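PDB 3E8X: putative NAD-dependent epimerase/dehydratase from Bacillus halodurans, which binds NADP and is probably an epimerase, dehydratase or related enzyme of the short-chain dehydrogenase/reductase type, although its substrate and reaction are unknown. Local coordinates for residues N73-F78 with T103-L108; W109-T114 with F126-S131. All coordinates share one frame; numbering follows the deposited sequence. Where two conformers were deposited one is given.

Interaction 1 of 2, residues N73-F78 with T103-L108; sequences NLEEDF and TILIDL. With NAP (NADP nicotinamide-adenine-dinucleotide phosphate), chain B.
L74 and I106 make the apolar part of the contact between loop 73-78 and helix 100-121: L74 CD1 lies 4.0 Å from I106 CG2, the two side chains meeting at a slant. E75 crosses I106 and L105 at about a right angle, its CG 3.8 Å from I106 CD1 and its OE2 3.9 Å from L105 CD1. That carboxylate also forms a salt bridge with K102, on the preceding turn of the helix, so the charge has a partner of its own.

No direct hydrogen bond joins the segments. A water donates to L105 O at 2.7 Å and, weakly, to L74 O, which also accepts from K113 NZ.

The third kind of contact is with NADP. N73, its CG anti to the backbone N (chi1 -180°), swings OD1 back over its own turn, where E75 N donates to it at 2.8 Å and 159°, an Asx turn within a type I beta turn. The same OD1 receives a weak bond from adenine N6A at 3.3 Å, and L74 N stands 3.1 Å from adenine N1A. A leucine in place of N73 would probably leave E75 N and the adenine amino group without their shared acceptor, with only the backbone bond from E76 N to N73 O holding the turn. L74 CG lies 3.6 Å from N1A, so the geometry implies an adenine pocket whose polar edge is bordered by the N73 amide and the L74 backbone N, beside an aliphatic wall.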
# COMPACT_ATOMS: atom_id res chain seq x y z
N ASN A 73 -14.31 2.09 14.48
CA ASN A 73 -12.87 2.24 14.48
C ASN A 73 -12.37 1.56 13.19
O ASN A 73 -12.71 0.45 12.92
CB ASN A 73 -12.36 1.56 15.77
CG ASN A 73 -10.86 1.62 15.96
OD1 ASN A 73 -10.08 1.56 15.04
ND2 ASN A 73 -10.45 1.67 17.22
N LEU A 74 -11.54 2.22 12.42
CA LEU A 74 -11.01 1.62 11.17
C LEU A 74 -10.12 0.37 11.37
O LEU A 74 -9.85 -0.37 10.43
CB LEU A 74 -10.24 2.67 10.35
CG LEU A 74 -11.04 3.81 9.66
CD1 LEU A 74 -10.07 4.94 9.15
CD2 LEU A 74 -11.91 3.21 8.55
N GLU A 75 -9.63 0.17 12.60
CA GLU A 75 -8.81 -0.95 12.94
C GLU A 75 -9.62 -2.15 13.45
O GLU A 75 -9.06 -3.23 13.63
CB GLU A 75 -7.76 -0.53 13.97
CG GLU A 75 -6.83 0.56 13.45
CD GLU A 75 -5.66 0.84 14.36
OE1 GLU A 75 -5.86 1.57 15.35
OE2 GLU A 75 -4.54 0.35 14.07
N GLU A 76 -10.92 -1.98 13.64
CA GLU A 76 -11.80 -3.04 14.08
C GLU A 76 -12.87 -3.26 13.02
O GLU A 76 -12.76 -2.73 11.92
CB GLU A 76 -12.39 -2.65 15.43
CG GLU A 76 -11.30 -2.55 16.50
CD GLU A 76 -11.76 -2.01 17.84
OE1 GLU A 76 -12.91 -1.55 17.97
OE2 GLU A 76 -10.91 -2.06 18.76
N ASP A 77 -13.88 -4.06 13.31
CA ASP A 77 -15.00 -4.24 12.39
C ASP A 77 -15.88 -2.98 12.43
O ASP A 77 -16.52 -2.69 13.42
CB ASP A 77 -15.81 -5.47 12.81
CG ASP A 77 -16.85 -5.88 11.80
OD1 ASP A 77 -17.28 -5.06 10.96
OD2 ASP A 77 -17.26 -7.06 11.87
N PHE A 78 -15.90 -2.22 11.35
CA PHE A 78 -16.68 -0.99 11.33
C PHE A 78 -17.85 -1.02 10.32
O PHE A 78 -18.39 0.05 9.97
CB PHE A 78 -15.76 0.21 11.07
CG PHE A 78 -14.98 0.13 9.78
CD1 PHE A 78 -15.49 0.66 8.62
CD2 PHE A 78 -13.75 -0.47 9.73
CE1 PHE A 78 -14.79 0.56 7.42
CE2 PHE A 78 -13.05 -0.55 8.57
CZ PHE A 78 -13.56 -0.03 7.42
N THR A 103 0.12 5.33 9.65
CA THR A 103 -0.02 5.80 8.28
C THR A 103 -0.38 4.64 7.38
O THR A 103 -1.32 4.75 6.62
CB THR A 103 1.29 6.44 7.77
OG1 THR A 103 1.72 7.41 8.71
CG2 THR A 103 1.13 7.07 6.41
N ILE A 104 0.33 3.52 7.49
CA ILE A 104 -0.05 2.27 6.80
C ILE A 104 -1.45 1.77 7.16
O ILE A 104 -2.27 1.43 6.29
CB ILE A 104 0.93 1.08 7.10
CG1 ILE A 104 2.36 1.41 6.67
CG2 ILE A 104 0.51 -0.20 6.36
CD1 ILE A 104 3.45 0.34 7.09
N LEU A 105 -1.71 1.68 8.45
CA LEU A 105 -2.92 1.04 8.96
C LEU A 105 -4.18 1.92 8.80
O LEU A 105 -5.25 1.36 8.57
CB LEU A 105 -2.71 0.56 10.40
CG LEU A 105 -1.72 -0.61 10.56
CD1 LEU A 105 -1.54 -1.02 12.04
CD2 LEU A 105 -2.19 -1.85 9.69
N ILE A 106 -4.06 3.26 8.88
CA ILE A 106 -5.21 4.18 8.76
C ILE A 106 -5.30 4.75 7.34
O ILE A 106 -6.24 4.46 6.60
CB ILE A 106 -5.17 5.30 9.83
CG1 ILE A 106 -5.05 4.69 11.23
CG2 ILE A 106 -6.38 6.26 9.72
CD1 ILE A 106 -6.21 3.84 11.66
N ASP A 107 -4.31 5.54 6.94
CA ASP A 107 -4.40 6.27 5.69
C ASP A 107 -4.50 5.34 4.49
O ASP A 107 -5.14 5.70 3.48
CB ASP A 107 -3.20 7.25 5.52
CG ASP A 107 -3.01 8.18 6.71
OD1 ASP A 107 -2.96 9.40 6.52
OD2 ASP A 107 -2.92 7.69 7.86
N LEU A 108 -3.84 4.18 4.55
CA LEU A 108 -3.79 3.27 3.41
C LEU A 108 -4.78 2.12 3.58
O LEU A 108 -5.77 1.99 2.83
CB LEU A 108 -2.37 2.76 3.17
CG LEU A 108 -2.16 1.70 2.07
CD1 LEU A 108 -2.85 2.09 0.74
CD2 LEU A 108 -0.66 1.39 1.79
PA NAP B . -6.82 15.41 11.36
O1A NAP B . -5.60 14.64 11.85
O2A NAP B . -7.28 16.65 12.10
O5B NAP B . -8.01 14.32 11.20
C5B NAP B . -7.80 12.90 11.26
C4B NAP B . -8.93 12.16 11.97
O4B NAP B . -8.71 10.75 11.74
C3B NAP B . -9.01 12.35 13.50
O3B NAP B . -10.27 12.87 13.97
C2B NAP B . -8.84 10.95 14.07
O2B NAP B . -9.62 10.63 15.25
C1B NAP B . -9.26 10.09 12.88
N9A NAP B . -8.78 8.69 13.07
C8A NAP B . -7.54 8.31 13.39
N7A NAP B . -7.52 6.97 13.53
C5A NAP B . -8.77 6.52 13.29
C6A NAP B . -9.37 5.26 13.29
N6A NAP B . -8.63 4.16 13.55
N1A NAP B . -10.69 5.12 13.04
C2A NAP B . -11.43 6.20 12.78
N3A NAP B . -10.89 7.44 12.78
C4A NAP B . -9.56 7.62 13.03
O3 NAP B . -6.51 15.85 9.81
PN NAP B . -7.10 17.13 8.99
O1N NAP B . -6.16 18.27 9.25
O2N NAP B . -8.59 17.13 9.20
O5D NAP B . -6.75 16.81 7.45
C5D NAP B . -7.53 15.89 6.70
C4D NAP B . -6.58 15.08 5.84
O4D NAP B . -5.89 15.90 4.90
C3D NAP B . -5.51 14.40 6.68
O3D NAP B . -6.03 13.16 7.19
C2D NAP B . -4.30 14.33 5.74
O2D NAP B . -4.07 13.03 5.24
C1D NAP B . -4.64 15.27 4.56
N1N NAP B . -3.61 16.29 4.22
C2N NAP B . -2.95 17.01 5.16
C3N NAP B . -1.99 17.98 4.78
C7N NAP B . -1.26 18.84 5.78
O7N NAP B . -0.70 19.88 5.38
N7N NAP B . -1.28 18.48 7.08
C4N NAP B . -1.74 18.19 3.42
C5N NAP B . -2.43 17.44 2.48
C6N NAP B . -3.36 16.51 2.91
P2B NAP B . -9.40 11.26 16.74
O1X NAP B . -10.21 12.53 16.78
O2X NAP B . -9.96 10.20 17.68
O3X NAP B . -7.91 11.52 16.80
O HOH W 1 -6.57 -0.61 9.76

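Interaction 2 of 2, residues W109-T114 with F126-S131; sequences WGAIKT and FIMVSS. With NAP (NADP nicotinamide-adenine-dinucleotide phosphate), chain B.
In the beta-alpha-beta unit formed by strand 87-90, helix 100-121 and strand 125-129, A111 and T114 of the helix meet M128 and F126 of the strand that follows it. The evidence for simple packing is the size and nature of the touching groups: A111 CB lies 3.9 Å from CE of M128, a selenomethionine, and no hydrogen bond crosses between the segments. M128 starts with CG anti to the backbone N (chi1 169°) and then bends at both later torsions, which carries its terminal methyl to the helix.

The second point is an edge contact. T114 OG1 lies in the plane of the F126 ring, 3.4 Å from CZ, and so meets its rim; the two side chains cross at about a right angle. T114 was deposited in two conformers; in the one described, chi1 of 65° sets OG1 between the backbone N and the carbonyl carbon, where it donates to A111 O at 2.6 Å. The buried hydroxyl is thereby satisfied within its own helix, although the alternative conformer makes this arrangement less than certain.

F90 of the neighbouring strand touches A111, T114 and F126, while L158 of helix 145-160 packs on both F126 and M128. Beyond the strand, S131 OG approaches nicotinamide C5N to 3.1 Å and S130 O lies 3.3 Å from C6N. V129 O accepts from K151 NZ, and Y147 with K151 has the YxxxK spacing of short-chain dehydrogenases/reductases. With strands 23-27, 47-52, 87-90 and 125-129 parallel and NADP bound at the C-terminal end of the last, the arrangement fits the Rossmann fold of the NAD(P)-binding dehydrogenases.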
# COMPACT_ATOMS: atom_id res chain seq x y z
N TRP A 109 -4.51 1.28 4.59
CA TRP A 109 -5.26 0.05 4.80
C TRP A 109 -6.69 0.39 5.19
O TRP A 109 -7.61 -0.19 4.66
CB TRP A 109 -4.55 -0.81 5.83
CG TRP A 109 -5.14 -2.14 6.15
CD1 TRP A 109 -5.53 -2.56 7.37
CD2 TRP A 109 -5.35 -3.24 5.25
NE1 TRP A 109 -5.97 -3.86 7.30
CE2 TRP A 109 -5.87 -4.30 6.01
CE3 TRP A 109 -5.12 -3.44 3.89
CZ2 TRP A 109 -6.18 -5.56 5.45
CZ3 TRP A 109 -5.42 -4.69 3.33
CH2 TRP A 109 -5.95 -5.73 4.13
N GLY A 110 -6.87 1.37 6.07
CA GLY A 110 -8.22 1.86 6.46
C GLY A 110 -9.07 2.33 5.28
O GLY A 110 -10.25 2.01 5.20
N ALA A 111 -8.45 3.09 4.38
CA ALA A 111 -9.09 3.57 3.17
C ALA A 111 -9.47 2.43 2.27
O ALA A 111 -10.59 2.39 1.75
CB ALA A 111 -8.19 4.59 2.41
N ILE A 112 -8.55 1.48 2.10
CA ILE A 112 -8.80 0.28 1.32
C ILE A 112 -10.01 -0.52 1.84
O ILE A 112 -10.87 -0.91 1.05
CB ILE A 112 -7.55 -0.64 1.20
CG1 ILE A 112 -6.48 0.05 0.31
CG2 ILE A 112 -7.99 -2.07 0.73
CD1 ILE A 112 -5.09 -0.71 0.19
N LYS A 113 -10.08 -0.73 3.14
CA LYS A 113 -11.24 -1.37 3.72
C LYS A 113 -12.53 -0.54 3.58
O LYS A 113 -13.59 -1.14 3.46
CB LYS A 113 -10.96 -1.75 5.18
CG LYS A 113 -9.79 -2.80 5.39
CD LYS A 113 -9.61 -3.25 6.82
CE LYS A 113 -9.02 -2.15 7.73
NZ LYS A 113 -8.80 -2.56 9.18
N THR A 114 -12.46 0.80 3.62
CA THR A 114 -13.67 1.64 3.48
C THR A 114 -14.25 1.53 2.07
O THR A 114 -15.47 1.51 1.88
CB THR A 114 -13.41 3.16 3.78
OG1 THR A 114 -12.52 3.73 2.80
CG2 THR A 114 -12.87 3.34 5.17
N PHE A 126 -18.26 8.11 -3.52
CA PHE A 126 -17.11 8.08 -2.65
C PHE A 126 -16.20 9.29 -2.94
O PHE A 126 -15.71 9.48 -4.07
CB PHE A 126 -16.36 6.77 -2.84
CG PHE A 126 -15.38 6.44 -1.73
CD1 PHE A 126 -15.65 5.39 -0.85
CD2 PHE A 126 -14.19 7.14 -1.59
CE1 PHE A 126 -14.76 5.09 0.16
CE2 PHE A 126 -13.29 6.84 -0.56
CZ PHE A 126 -13.58 5.81 0.31
N ILE A 127 -15.96 10.10 -1.91
CA ILE A 127 -15.01 11.22 -1.99
C ILE A 127 -13.78 10.93 -1.11
O ILE A 127 -13.88 10.73 0.11
CB ILE A 127 -15.67 12.57 -1.53
CG1 ILE A 127 -17.16 12.66 -2.00
CG2 ILE A 127 -14.76 13.81 -1.90
CD1 ILE A 127 -17.36 12.59 -3.46
N MSE A 128 -12.62 10.87 -1.75
CA MSE A 128 -11.36 10.72 -1.10
C MSE A 128 -10.70 12.08 -0.86
O MSE A 128 -10.57 12.91 -1.76
CB MSE A 128 -10.45 9.88 -1.97
CG MSE A 128 -9.01 9.87 -1.54
SE MSE A 128 -8.93 8.82 0.10
CE MSE A 128 -9.12 7.03 -0.54
N VAL A 129 -10.31 12.32 0.39
CA VAL A 129 -9.44 13.46 0.75
C VAL A 129 -8.03 12.93 0.76
O VAL A 129 -7.62 12.22 1.64
CB VAL A 129 -9.83 14.09 2.10
CG1 VAL A 129 -8.97 15.30 2.40
CG2 VAL A 129 -11.32 14.43 2.10
N SER A 130 -7.30 13.29 -0.28
CA SER A 130 -5.97 12.87 -0.50
C SER A 130 -5.00 14.04 -0.24
O SER A 130 -5.14 14.75 0.75
CB SER A 130 -5.87 12.34 -1.94
OG SER A 130 -4.63 11.78 -2.19
N SER A 131 -3.98 14.17 -1.08
CA SER A 131 -2.94 15.20 -0.92
C SER A 131 -2.21 15.42 -2.25
O SER A 131 -2.08 14.50 -3.05
CB SER A 131 -1.93 14.76 0.16
OG SER A 131 -0.88 15.70 0.43
PA NAP B . -6.82 15.41 11.36
O1A NAP B . -5.60 14.64 11.85
O2A NAP B . -7.28 16.65 12.10
O5B NAP B . -8.01 14.32 11.20
C5B NAP B . -7.80 12.90 11.26
C4B NAP B . -8.93 12.16 11.97
O4B NAP B . -8.71 10.75 11.74
C3B NAP B . -9.01 12.35 13.50
O3B NAP B . -10.27 12.87 13.97
C2B NAP B . -8.84 10.95 14.07
O2B NAP B . -9.62 10.63 15.25
C1B NAP B . -9.26 10.09 12.88
N9A NAP B . -8.78 8.69 13.07
C8A NAP B . -7.54 8.31 13.39
N7A NAP B . -7.52 6.97 13.53
C5A NAP B . -8.77 6.52 13.29
C6A NAP B . -9.37 5.26 13.29
N6A NAP B . -8.63 4.16 13.55
N1A NAP B . -10.69 5.12 13.04
C2A NAP B . -11.43 6.20 12.78
N3A NAP B . -10.89 7.44 12.78
C4A NAP B . -9.56 7.62 13.03
O3 NAP B . -6.51 15.85 9.81
PN NAP B . -7.10 17.13 8.99
O1N NAP B . -6.16 18.27 9.25
O2N NAP B . -8.59 17.13 9.20
O5D NAP B . -6.75 16.81 7.45
C5D NAP B . -7.53 15.89 6.70
C4D NAP B . -6.58 15.08 5.84
O4D NAP B . -5.89 15.90 4.90
C3D NAP B . -5.51 14.40 6.68
O3D NAP B . -6.03 13.16 7.19
C2D NAP B . -4.30 14.33 5.74
O2D NAP B . -4.07 13.03 5.24
C1D NAP B . -4.64 15.27 4.56
N1N NAP B . -3.61 16.29 4.22
C2N NAP B . -2.95 17.01 5.16
C3N NAP B . -1.99 17.98 4.78
C7N NAP B . -1.26 18.84 5.78
O7N NAP B . -0.70 19.88 5.38
N7N NAP B . -1.28 18.48 7.08
C4N NAP B . -1.74 18.19 3.42
C5N NAP B . -2.43 17.44 2.48
C6N NAP B . -3.36 16.51 2.91
P2B NAP B . -9.40 11.26 16.74
O1X NAP B . -10.21 12.53 16.78
O2X NAP B . -9.96 10.20 17.68
O3X NAP B . -7.91 11.52 16.80

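In the fold
Both contacts use helix 100-121, in series: interaction 1 takes its earlier turns and interaction 2 the next ones. The centre of interaction 1 lies about 15 Å from the centre of the chain, that of interaction 2 about 7 Å. Interaction 1 is still largely buried, with only E75 partly exposed, and mixes aliphatic packing, a bridging water and a charged side chain. Interaction 2, entirely buried, joins helix to strand by side-chain packing alone. L74 O and K113 NZ make the polar tie between the two, and F78 CZ packs 3.8 Å from K113 CB. At opposite ends of NADP, one borders the adenine and the other leads to the nicotinamide; the shared helix also packs against the second subunit.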